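Side-chain contacts in periplasmic protein TorT (Vibrio parahaemolyticus, PDB 3O1I), which probably serves as a periplasmic solute-binding-type receptor that detects trimethylamine N-oxide and relays its presence to the sensor kinase TorS: residues V23-G26 and M27-A31; S83-G86 and N87-V90; G123-L126 and A127-P131; D178-L181 and Q182-L185; V199-A202 and V203-E206. All blocks are in the same frame, centred on the assembly; numbering follows the deposited sequence.

The five contacts lie in series along an alpha/beta chain with two parallel sheets. Contacts 1 and 2 belong to the elements of the five-stranded sheet, contacts 3, 4 and 5 to those of the four-stranded one. Contact 5, the start of helix 202-214, is the most buried, and its side chains toward the sheet are mainly aliphatic or small. It touches contact 3, Leu126 meeting Val199, and contact 4, Gln182 packing on Val203 and Ala204. Contacts 4 and 5 each contain an N-cap, Asp178 and Ser201. Contacts 2 and 3 mark helix ends nearer the surface, while contact 4 turns its charged groups to another protein chain.

Contact 1 (V23-G26 and M27-A31); sequences VNYG and MVSEA
Val28 N reaches back to Asn24 O at 2.8 Å, with an almost straight N-H...O angle of 175°, and Ser29 N bonds to Tyr25 O at 2.9 Å, so residues 23-26 and 27-31 are successive turns of one helix. Around these two bonds the ladder is slacker: Met27 N is divided between Val23 O and Asn24 O, weakly with both, and Glu30 N makes a weak 3.3 Å bond to Gly26 O. The Ser29 hydroxyl adds a side-chain bond. With OG folded back beside its own backbone N (chi1 -54°), it donates to Tyr25 O at 2.8 Å, only 16° from the carbonyl plane, and this oxygen is gripped by both the amide and the hydroxyl of one residue. The same OG lies over the centre of the Tyr25 ring, 3.5 Å above its plane, while Tyr299 meets that ring edge-to-face. The helix, 18-32, is the crossover of the beta-alpha-beta unit that joins strands 7-12 and 37-42 of the five-stranded parallel sheet. On another side of it, Val28 CG2 settles against the Asn24 amide, 3.6 Å from OD1, the two side chains crossing obliquely. The polar ends of that amide are used elsewhere: ND2 bonds to Tyr12 OH and OD1 to Tyr299 OH, which ties the helix to the sheet and to the C-terminal tail. Met27 CG passes Val23 O at 3.5 Å, and its side chain goes on to Ala10 and Tyr12 of strand 7-12 and to Val257 of helix 249-263.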
loop_
_atom_site.group_PDB
_atom_site.type_symbol
_atom_site.label_atom_id
_atom_site.label_comp_id
_atom_site.label_asym_id
_atom_site.label_seq_id
_atom_site.Cartn_x
_atom_site.Cartn_y
_atom_site.Cartn_z
ATOM N N VAL D 23 -12.021 -2.302 27.748
ATOM C CA VAL D 23 -11.462 -1.441 28.802
ATOM C C VAL D 23 -11.968 -0.011 28.545
ATOM O O VAL D 23 -12.040 0.816 29.451
ATOM C CB VAL D 23 -9.904 -1.400 28.752
ATOM C CG1 VAL D 23 -9.361 -0.331 29.696
ATOM C CG2 VAL D 23 -9.332 -2.750 29.114
ATOM N N ASN D 24 -12.308 0.264 27.289
ATOM C CA ASN D 24 -12.803 1.566 26.891
ATOM C C ASN D 24 -14.185 1.779 27.463
ATOM O O ASN D 24 -14.401 2.725 28.205
ATOM C CB ASN D 24 -12.837 1.680 25.364
ATOM C CG ASN D 24 -13.290 3.050 24.892
ATOM O OD1 ASN D 24 -14.391 3.205 24.355
ATOM N ND2 ASN D 24 -12.447 4.058 25.106
ATOM N N TYR D 25 -15.114 0.895 27.112
ATOM C CA TYR D 25 -16.500 0.962 27.591
ATOM C C TYR D 25 -16.503 1.178 29.101
ATOM O O TYR D 25 -17.404 1.812 29.661
ATOM C CB TYR D 25 -17.211 -0.357 27.269
ATOM C CG TYR D 25 -18.719 -0.321 27.382
ATOM C CD1 TYR D 25 -19.471 0.485 26.537
ATOM C CD2 TYR D 25 -19.398 -1.115 28.319
ATOM C CE1 TYR D 25 -20.865 0.507 26.608
ATOM C CE2 TYR D 25 -20.800 -1.100 28.403
ATOM C CZ TYR D 25 -21.525 -0.283 27.539
ATOM O OH TYR D 25 -22.904 -0.236 27.580
ATOM N N GLY D 26 -15.467 0.646 29.742
ATOM C CA GLY D 26 -15.326 0.736 31.185
ATOM C C GLY D 26 -15.038 2.118 31.732
ATOM O O GLY D 26 -15.593 2.507 32.758
ATOM N N MET D 27 -14.158 2.849 31.061
ATOM C CA MET D 27 -13.811 4.197 31.476
ATOM C C MET D 27 -14.875 5.147 30.965
ATOM O O MET D 27 -15.244 6.100 31.644
ATOM C CB MET D 27 -12.450 4.582 30.909
ATOM C CG MET D 27 -11.364 3.651 31.356
ATOM S SD MET D 27 -9.788 4.138 30.703
ATOM C CE MET D 27 -8.889 4.589 32.208
ATOM N N VAL D 28 -15.372 4.875 29.767
ATOM C CA VAL D 28 -16.399 5.705 29.177
ATOM C C VAL D 28 -17.661 5.697 30.015
ATOM O O VAL D 28 -18.094 6.731 30.511
ATOM C CB VAL D 28 -16.763 5.227 27.781
ATOM C CG1 VAL D 28 -17.989 5.975 27.286
ATOM C CG2 VAL D 28 -15.605 5.459 26.851
ATOM N N SER D 29 -18.253 4.521 30.165
ATOM C CA SER D 29 -19.481 4.384 30.934
ATOM C C SER D 29 -19.327 4.828 32.387
ATOM O O SER D 29 -20.270 5.346 32.981
ATOM C CB SER D 29 -19.959 2.936 30.881
ATOM O OG SER D 29 -20.085 2.514 29.535
ATOM N N GLU D 30 -18.141 4.625 32.955
ATOM C CA GLU D 30 -17.876 5.010 34.340
ATOM C C GLU D 30 -17.489 6.489 34.436
ATOM O O GLU D 30 -17.112 6.981 35.499
ATOM C CB GLU D 30 -16.756 4.143 34.930
ATOM C CG GLU D 30 -16.516 4.354 36.419
ATOM C CD GLU D 30 -17.712 3.955 37.266
ATOM O OE1 GLU D 30 -18.835 4.420 36.974
ATOM O OE2 GLU D 30 -17.531 3.180 38.228
ATOM N N ALA D 31 -17.589 7.190 33.312
ATOM C CA ALA D 31 -17.264 8.611 33.253
ATOM C C ALA D 31 -18.548 9.438 33.219
ATOM O O ALA D 31 -18.569 10.578 33.682
ATOM C CB ALA D 31 -16.410 8.906 32.024
#

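Contact 2 (S83-G86 and N87-V90); sequences SWVG and NTPV
A type II' beta turn runs from Val85 to Thr88 after helix 82-85, with Gly86 and Asn87 at its corners; Gly86 has a positive phi of 84°, and at its backbone angles a CB would run into the carbonyl oxygen of Val85. Across the turn, the Thr88 hydroxyl donates to the main chain: OG1 lies 2.9 Å from Val85 O and approaches from above the carbonyl plane, 45° out of it. A chi1 of -47° sets OG1 beside the backbone N of Thr88, facing the helix end, and leaves the methyl CG2 anti to that N. Val85 CG1 faces Thr88 CB and OG1 more closely than it does the methyl, Thr88 CG2 being 3.7 Å from Val85 CG1, and the two branched side chains meet at about a right angle. Both Val85 and Thr88 also rest on Ile67 of the neighbouring strand 66-69, and Val85 reaches Leu56 and Thr60 of helix 49-62. At the outer corner Asn87 is turned away. The chemistry is thus split within one residue: the hydroxyl of Thr88 satisfies a carbonyl left at the last turn of the helix, while its methyl joins the apolar layer under the turn that leads into strand 90-92.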
loop_
_atom_site.group_PDB
_atom_site.type_symbol
_atom_site.label_atom_id
_atom_site.label_comp_id
_atom_site.label_asym_id
_atom_site.label_seq_id
_atom_site.Cartn_x
_atom_site.Cartn_y
_atom_site.Cartn_z
ATOM N N SER D 83 8.492 14.298 34.400
ATOM C CA SER D 83 9.120 15.047 33.315
ATOM C C SER D 83 8.215 15.209 32.085
ATOM O O SER D 83 8.569 15.910 31.141
ATOM C CB SER D 83 10.433 14.345 32.926
ATOM O OG SER D 83 11.037 14.916 31.781
ATOM N N TRP D 84 7.057 14.553 32.093
ATOM C CA TRP D 84 6.116 14.654 30.981
ATOM C C TRP D 84 4.755 15.133 31.484
ATOM O O TRP D 84 3.944 15.639 30.704
ATOM C CB TRP D 84 5.928 13.304 30.263
ATOM C CG TRP D 84 7.177 12.703 29.692
ATOM C CD1 TRP D 84 8.061 11.880 30.335
ATOM C CD2 TRP D 84 7.702 12.900 28.374
ATOM N NE1 TRP D 84 9.103 11.551 29.499
ATOM C CE2 TRP D 84 8.909 12.164 28.289
ATOM C CE3 TRP D 84 7.272 13.627 27.253
ATOM C CZ2 TRP D 84 9.693 12.136 27.126
ATOM C CZ3 TRP D 84 8.053 13.600 26.096
ATOM C CH2 TRP D 84 9.248 12.859 26.044
ATOM N N VAL D 85 4.502 14.982 32.784
ATOM C CA VAL D 85 3.214 15.390 33.332
ATOM C C VAL D 85 3.299 16.365 34.510
ATOM O O VAL D 85 2.357 17.119 34.763
ATOM C CB VAL D 85 2.389 14.161 33.772
ATOM C CG1 VAL D 85 0.912 14.459 33.636
ATOM C CG2 VAL D 85 2.753 12.961 32.930
ATOM N N GLY D 86 4.415 16.344 35.234
ATOM C CA GLY D 86 4.567 17.245 36.365
ATOM C C GLY D 86 3.951 16.759 37.670
ATOM O O GLY D 86 4.164 15.621 38.076
ATOM N N ASN D 87 3.189 17.624 38.333
ATOM C CA ASN D 87 2.565 17.264 39.605
ATOM C C ASN D 87 1.370 16.372 39.404
ATOM O O ASN D 87 0.796 15.880 40.373
ATOM C CB ASN D 87 2.091 18.506 40.374
ATOM C CG ASN D 87 0.774 19.084 39.834
ATOM O OD1 ASN D 87 0.680 19.480 38.667
ATOM N ND2 ASN D 87 -0.241 19.146 40.696
ATOM N N THR D 88 0.986 16.172 38.151
ATOM C CA THR D 88 -0.173 15.354 37.863
ATOM C C THR D 88 -0.057 13.955 38.454
ATOM O O THR D 88 0.976 13.294 38.327
ATOM C CB THR D 88 -0.406 15.243 36.357
ATOM O OG1 THR D 88 -0.309 16.543 35.766
ATOM C CG2 THR D 88 -1.792 14.677 36.080
ATOM N N PRO D 89 -1.121 13.505 39.143
ATOM C CA PRO D 89 -1.194 12.186 39.772
ATOM C C PRO D 89 -1.608 11.185 38.708
ATOM O O PRO D 89 -2.631 11.367 38.040
ATOM C CB PRO D 89 -2.273 12.379 40.827
ATOM C CG PRO D 89 -3.224 13.312 40.138
ATOM C CD PRO D 89 -2.288 14.326 39.519
ATOM N N VAL D 90 -0.810 10.135 38.544
ATOM C CA VAL D 90 -1.102 9.122 37.541
ATOM C C VAL D 90 -1.779 7.900 38.147
ATOM O O VAL D 90 -1.550 7.553 39.306
ATOM C CB VAL D 90 0.185 8.665 36.810
ATOM C CG1 VAL D 90 0.920 9.866 36.248
ATOM C CG2 VAL D 90 1.078 7.896 37.759
#

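Contact 3 (G123-L126 and A127-P131); sequences GKYL and AERHP
The Tyr125 ring and the Arg129 guanidinium lie side by side and point the same way, their planes only 13° apart. NH1 sits obliquely to the ring, 3.0 Å from Tyr125 OH, but the angle is poor and no hydrogen bond forms; Arg129 CD comes past the CE2 side of the ring, 3.9 Å from Tyr125 CE2. Leu126 CG is at the edge of the tyrosine ring, in plane, and Phe243 meets the ring with its plane nearly parallel. An all-extended Arg129 chain from CG to NE, with CG anti to the backbone N (chi1 -172°), carries the guanidinium up alongside the tyrosine. The third flat group, the His130 ring, has Leu126 O at its edge, near its plane, and its NE2 is hydrogen-bonded to Tyr197 OH. Leu126 O also accepts two weak backbone bonds, from Arg129 N at 3.1 Å and from His130 N at 2.8 Å, while Leu126 CD2 touches Arg129 CD at 4.2 Å. Such a carbonyl shared between successive amides belongs to the fraying C-terminal end of a helix, here 116-127, where the chain leaves for strand 137-142 of the four-stranded parallel sheet in the periplasmic-binding-protein fold.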
loop_
_atom_site.group_PDB
_atom_site.type_symbol
_atom_site.label_atom_id
_atom_site.label_comp_id
_atom_site.label_asym_id
_atom_site.label_seq_id
_atom_site.Cartn_x
_atom_site.Cartn_y
_atom_site.Cartn_z
ATOM N N GLY D 123 -4.780 -23.605 33.441
ATOM C CA GLY D 123 -4.173 -24.899 33.690
ATOM C C GLY D 123 -5.016 -25.715 34.659
ATOM O O GLY D 123 -5.100 -26.943 34.559
ATOM N N LYS D 124 -5.649 -25.022 35.605
ATOM C CA LYS D 124 -6.497 -25.665 36.601
ATOM C C LYS D 124 -7.663 -26.356 35.899
ATOM O O LYS D 124 -8.084 -27.429 36.314
ATOM C CB LYS D 124 -7.025 -24.619 37.599
ATOM C CG LYS D 124 -7.243 -25.131 39.021
ATOM C CD LYS D 124 -7.609 -24.002 39.996
ATOM C CE LYS D 124 -8.966 -23.365 39.673
ATOM N NZ LYS D 124 -9.362 -22.300 40.654
ATOM N N TYR D 125 -8.182 -25.744 34.837
ATOM C CA TYR D 125 -9.295 -26.335 34.101
ATOM C C TYR D 125 -8.888 -27.634 33.422
ATOM O O TYR D 125 -9.680 -28.567 33.322
ATOM C CB TYR D 125 -9.820 -25.380 33.030
ATOM C CG TYR D 125 -10.777 -26.029 32.048
ATOM C CD1 TYR D 125 -12.147 -25.774 32.108
ATOM C CD2 TYR D 125 -10.310 -26.883 31.043
ATOM C CE1 TYR D 125 -13.030 -26.346 31.188
ATOM C CE2 TYR D 125 -11.182 -27.464 30.121
ATOM C CZ TYR D 125 -12.541 -27.187 30.196
ATOM O OH TYR D 125 -13.408 -27.718 29.265
ATOM N N LEU D 126 -7.658 -27.692 32.937
ATOM C CA LEU D 126 -7.210 -28.891 32.258
ATOM C C LEU D 126 -6.691 -29.951 33.219
ATOM O O LEU D 126 -6.783 -31.144 32.931
ATOM C CB LEU D 126 -6.148 -28.537 31.217
ATOM C CG LEU D 126 -6.677 -27.678 30.065
ATOM C CD1 LEU D 126 -5.515 -27.255 29.202
ATOM C CD2 LEU D 126 -7.699 -28.442 29.244
ATOM N N ALA D 127 -6.151 -29.524 34.356
ATOM C CA ALA D 127 -5.635 -30.473 35.340
ATOM C C ALA D 127 -6.816 -31.159 36.028
ATOM O O ALA D 127 -6.674 -32.220 36.636
ATOM C CB ALA D 127 -4.783 -29.744 36.364
ATOM N N GLU D 128 -7.982 -30.530 35.917
ATOM C CA GLU D 128 -9.213 -31.018 36.519
ATOM C C GLU D 128 -9.980 -31.844 35.504
ATOM O O GLU D 128 -10.930 -32.546 35.835
ATOM C CB GLU D 128 -10.058 -29.822 36.971
ATOM C CG GLU D 128 -11.422 -30.167 37.561
ATOM C CD GLU D 128 -12.190 -28.933 38.029
ATOM O OE1 GLU D 128 -12.359 -27.992 37.220
ATOM O OE2 GLU D 128 -12.627 -28.908 39.202
ATOM N N ARG D 129 -9.549 -31.749 34.256
ATOM C CA ARG D 129 -10.180 -32.468 33.162
ATOM C C ARG D 129 -9.304 -33.673 32.818
ATOM O O ARG D 129 -9.725 -34.593 32.121
ATOM C CB ARG D 129 -10.296 -31.531 31.960
ATOM C CG ARG D 129 -11.109 -32.057 30.796
ATOM C CD ARG D 129 -10.780 -31.275 29.525
ATOM N NE ARG D 129 -11.671 -31.606 28.416
ATOM C CZ ARG D 129 -12.969 -31.334 28.413
ATOM N NH1 ARG D 129 -13.508 -30.730 29.458
ATOM N NH2 ARG D 129 -13.726 -31.665 27.375
ATOM N N HIS D 130 -8.076 -33.650 33.323
ATOM C CA HIS D 130 -7.114 -34.711 33.074
ATOM C C HIS D 130 -6.235 -34.949 34.284
ATOM O O HIS D 130 -5.014 -34.768 34.240
ATOM C CB HIS D 130 -6.259 -34.360 31.865
ATOM C CG HIS D 130 -6.979 -34.518 30.570
ATOM N ND1 HIS D 130 -7.262 -35.753 30.030
ATOM C CD2 HIS D 130 -7.534 -33.605 29.739
ATOM C CE1 HIS D 130 -7.960 -35.595 28.920
ATOM N NE2 HIS D 130 -8.139 -34.301 28.720
ATOM N N PRO D 131 -6.855 -35.361 35.394
ATOM C CA PRO D 131 -6.137 -35.631 36.638
ATOM C C PRO D 131 -5.015 -36.633 36.428
ATOM O O PRO D 131 -5.081 -37.472 35.527
ATOM C CB PRO D 131 -7.233 -36.168 37.551
ATOM C CG PRO D 131 -8.450 -35.416 37.070
ATOM C CD PRO D 131 -8.308 -35.534 35.578
#

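Contact 4 (D178-L181 and Q182-L185); sequences DKEL and QRNL
Ionic contact comes first: Glu180 OE2 and Arg183 NH1 are 3.1 Å apart, one turn along the helix, and the carboxylate lies over a face of the guanidinium with the planes 18° apart. No N-H points at the oxygen, so the attraction is of charge alone. The bend of Arg183 at chi3 (-86°) brings NH1 over Glu180 and leaves the other nitrogens for outside partners: NE pairs with Glu211 OE2, and NH2 with an acidic side chain on the chain of another protein. Lys179 NZ also forms a salt bridge to an acidic side chain of that chain. The aliphatic part of Lys179 passes the guanidinium, Lys179 CG lying 3.9 Å from Arg183 NH1. Among hydrogen bonds, the main chain supplies the regular ladder, such as Gln182 N to Asp178 O at 3.0 Å and Arg183 N to Lys179 O at 2.7 Å. The Asp178 side chain adds one more: its OD1 accepts from Glu180 N at 3.1 Å, met on the anti side. Gln182 NE2 bonds to Asp176 O. This is an aspartate N-cap at the start of helix 179-192, whose charged first turn here faces a partner protein.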
loop_
_atom_site.group_PDB
_atom_site.type_symbol
_atom_site.label_atom_id
_atom_site.label_comp_id
_atom_site.label_asym_id
_atom_site.label_seq_id
_atom_site.Cartn_x
_atom_site.Cartn_y
_atom_site.Cartn_z
ATOM N N ASP D 178 -0.471 -11.349 16.193
ATOM C CA ASP D 178 -1.062 -10.963 14.924
ATOM C C ASP D 178 -1.853 -12.215 14.559
ATOM O O ASP D 178 -1.343 -13.324 14.688
ATOM C CB ASP D 178 0.042 -10.720 13.894
ATOM C CG ASP D 178 -0.482 -10.156 12.583
ATOM O OD1 ASP D 178 -1.466 -10.701 12.019
ATOM O OD2 ASP D 178 0.112 -9.164 12.106
ATOM N N LYS D 179 -3.085 -12.062 14.109
ATOM C CA LYS D 179 -3.866 -13.240 13.771
ATOM C C LYS D 179 -3.117 -14.139 12.783
ATOM O O LYS D 179 -3.012 -15.355 12.992
ATOM C CB LYS D 179 -5.221 -12.828 13.204
ATOM C CG LYS D 179 -6.312 -13.887 13.358
ATOM C CD LYS D 179 -7.676 -13.295 13.022
ATOM C CE LYS D 179 -8.765 -14.346 12.963
ATOM N NZ LYS D 179 -10.035 -13.757 12.429
ATOM N N GLU D 180 -2.570 -13.535 11.729
ATOM C CA GLU D 180 -1.831 -14.282 10.715
ATOM C C GLU D 180 -0.591 -15.035 11.191
ATOM O O GLU D 180 -0.346 -16.165 10.763
ATOM C CB GLU D 180 -1.447 -13.359 9.568
ATOM C CG GLU D 180 -2.630 -12.926 8.724
ATOM C CD GLU D 180 -3.604 -14.071 8.418
ATOM O OE1 GLU D 180 -3.153 -15.177 8.031
ATOM O OE2 GLU D 180 -4.831 -13.853 8.559
ATOM N N LEU D 181 0.195 -14.412 12.063
ATOM C CA LEU D 181 1.403 -15.048 12.584
ATOM C C LEU D 181 1.021 -16.219 13.483
ATOM O O LEU D 181 1.733 -17.229 13.554
ATOM C CB LEU D 181 2.229 -14.044 13.394
ATOM C CG LEU D 181 2.475 -12.667 12.782
ATOM C CD1 LEU D 181 3.389 -11.873 13.703
ATOM C CD2 LEU D 181 3.096 -12.818 11.399
ATOM N N GLN D 182 -0.104 -16.063 14.183
ATOM C CA GLN D 182 -0.609 -17.100 15.081
ATOM C C GLN D 182 -1.257 -18.215 14.258
ATOM O O GLN D 182 -1.064 -19.399 14.544
ATOM C CB GLN D 182 -1.637 -16.514 16.062
ATOM C CG GLN D 182 -1.054 -15.622 17.159
ATOM C CD GLN D 182 0.002 -16.330 17.998
ATOM O OE1 GLN D 182 -0.185 -17.474 18.422
ATOM N NE2 GLN D 182 1.113 -15.642 18.252
ATOM N N ARG D 183 -2.016 -17.827 13.232
ATOM C CA ARG D 183 -2.673 -18.803 12.368
ATOM C C ARG D 183 -1.608 -19.763 11.904
ATOM O O ARG D 183 -1.772 -20.982 11.968
ATOM C CB ARG D 183 -3.307 -18.139 11.143
ATOM C CG ARG D 183 -3.888 -19.156 10.169
ATOM C CD ARG D 183 -4.465 -18.520 8.916
ATOM N NE ARG D 183 -5.854 -18.097 9.082
ATOM C CZ ARG D 183 -6.236 -17.032 9.776
ATOM N NH1 ARG D 183 -5.328 -16.276 10.379
ATOM N NH2 ARG D 183 -7.520 -16.717 9.857
ATOM N N ASN D 184 -0.512 -19.187 11.428
ATOM C CA ASN D 184 0.621 -19.960 10.953
ATOM C C ASN D 184 1.093 -20.894 12.074
ATOM O O ASN D 184 1.433 -22.051 11.837
ATOM C CB ASN D 184 1.743 -19.007 10.524
ATOM C CG ASN D 184 2.965 -19.737 10.014
ATOM O OD1 ASN D 184 2.944 -20.344 8.940
ATOM N ND2 ASN D 184 4.041 -19.690 10.792
ATOM N N LEU D 185 1.100 -20.386 13.301
ATOM C CA LEU D 185 1.519 -21.193 14.439
ATOM C C LEU D 185 0.534 -22.313 14.756
ATOM O O LEU D 185 0.915 -23.393 15.212
ATOM C CB LEU D 185 1.698 -20.314 15.675
ATOM C CG LEU D 185 3.012 -19.545 15.743
ATOM C CD1 LEU D 185 3.150 -18.905 17.124
ATOM C CD2 LEU D 185 4.169 -20.503 15.486
#

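Contact 5 (V199-A202 and V203-E206)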
loop_
_atom_site.group_PDB
_atom_site.type_symbol
_atom_site.label_atom_id
_atom_site.label_comp_id
_atom_site.label_asym_id
_atom_site.label_seq_id
_atom_site.Cartn_x
_atom_site.Cartn_y
_atom_site.Cartn_z
ATOM N N VAL D 199 -3.614 -24.237 24.111
ATOM C CA VAL D 199 -3.877 -23.161 25.054
ATOM C C VAL D 199 -3.056 -21.965 24.608
ATOM O O VAL D 199 -1.824 -22.017 24.594
ATOM C CB VAL D 199 -3.499 -23.542 26.502
ATOM C CG1 VAL D 199 -4.471 -24.563 27.017
ATOM C CG2 VAL D 199 -2.094 -24.098 26.567
ATOM N N GLY D 200 -3.740 -20.897 24.215
ATOM C CA GLY D 200 -3.026 -19.718 23.774
ATOM C C GLY D 200 -3.792 -18.422 23.928
ATOM O O GLY D 200 -4.818 -18.374 24.607
ATOM N N SER D 201 -3.292 -17.369 23.288
ATOM C CA SER D 201 -3.916 -16.055 23.351
ATOM C C SER D 201 -5.289 -16.052 22.722
ATOM O O SER D 201 -5.656 -16.966 21.990
ATOM C CB SER D 201 -3.056 -15.044 22.620
ATOM O OG SER D 201 -2.835 -15.474 21.286
ATOM N N ALA D 202 -6.062 -15.016 22.993
ATOM C CA ALA D 202 -7.379 -14.971 22.402
ATOM C C ALA D 202 -7.171 -14.930 20.901
ATOM O O ALA D 202 -8.012 -15.400 20.136
ATOM C CB ALA D 202 -8.139 -13.742 22.868
ATOM N N VAL D 203 -6.039 -14.364 20.493
ATOM C CA VAL D 203 -5.689 -14.250 19.082
ATOM C C VAL D 203 -5.486 -15.667 18.549
ATOM O O VAL D 203 -6.175 -16.102 17.626
ATOM C CB VAL D 203 -4.383 -13.391 18.900
ATOM C CG1 VAL D 203 -3.882 -13.438 17.453
ATOM C CG2 VAL D 203 -4.666 -11.954 19.302
ATOM N N ALA D 204 -4.554 -16.393 19.150
ATOM C CA ALA D 204 -4.297 -17.753 18.718
ATOM C C ALA D 204 -5.611 -18.540 18.623
ATOM O O ALA D 204 -6.000 -18.984 17.536
ATOM C CB ALA D 204 -3.341 -18.432 19.680
ATOM N N ILE D 205 -6.297 -18.694 19.758
ATOM C CA ILE D 205 -7.550 -19.434 19.796
ATOM C C ILE D 205 -8.523 -18.989 18.714
ATOM O O ILE D 205 -9.065 -19.833 18.011
ATOM C CB ILE D 205 -8.230 -19.370 21.215
ATOM C CG1 ILE D 205 -7.746 -20.541 22.077
ATOM C CG2 ILE D 205 -9.768 -19.425 21.101
ATOM C CD1 ILE D 205 -6.286 -20.482 22.476
ATOM N N GLU D 206 -8.750 -17.692 18.544
ATOM C CA GLU D 206 -9.683 -17.271 17.493
ATOM C C GLU D 206 -9.329 -17.901 16.131
ATOM O O GLU D 206 -10.208 -18.394 15.409
ATOM C CB GLU D 206 -9.691 -15.754 17.358
ATOM C CG GLU D 206 -10.406 -15.033 18.468
ATOM C CD GLU D 206 -10.236 -13.534 18.366
ATOM O OE1 GLU D 206 -9.074 -13.083 18.280
ATOM O OE2 GLU D 206 -11.248 -12.805 18.371
#
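Ile205 CB lies 3.6 Å from Ser201 O, one turn earlier, where the chain passes from strand to helix. The next carbon, CG1, passes the same oxygen at 4.1 Å. CD1 then arrives at the end of the strand, against the backbone of Gly200 and 4.1 Å from Val199 C. Chi2 of 68° bends the tip this way. The bare Gly200 also leaves room for Ala204 CB. Beyond the two segments the isoleucine packs on Leu223 and Ser225 of strand 222-225 and on Val232 of helix 230-236, which closes it into the core. The start of the helix is held by Ser201, the N-cap. Its OG accepts from Ala204 N at 2.9 Å in a nearly straight bond of 171°, and a chi1 of 56° puts OG between its own backbone N and carbonyl carbon, facing the amides of the first turn. The same oxygen lies 3.4 Å from Ala204 CB and has a weak bond to Asn177 OD1. The main-chain ladder then begins with Ile205 N to Ser201 O at 2.9 Å and continues with Glu206 N to Ala202 O at 2.9 Å. These residues form the strand-to-helix turn of the beta-alpha-beta unit of strand 197-200, helix 202-214 and strand 222-225. A buried amide, which has no carbonyl of an earlier turn to meet, is therefore satisfied by the Ser201 hydroxyl, while the Ile205 tip packs on the strand backbone.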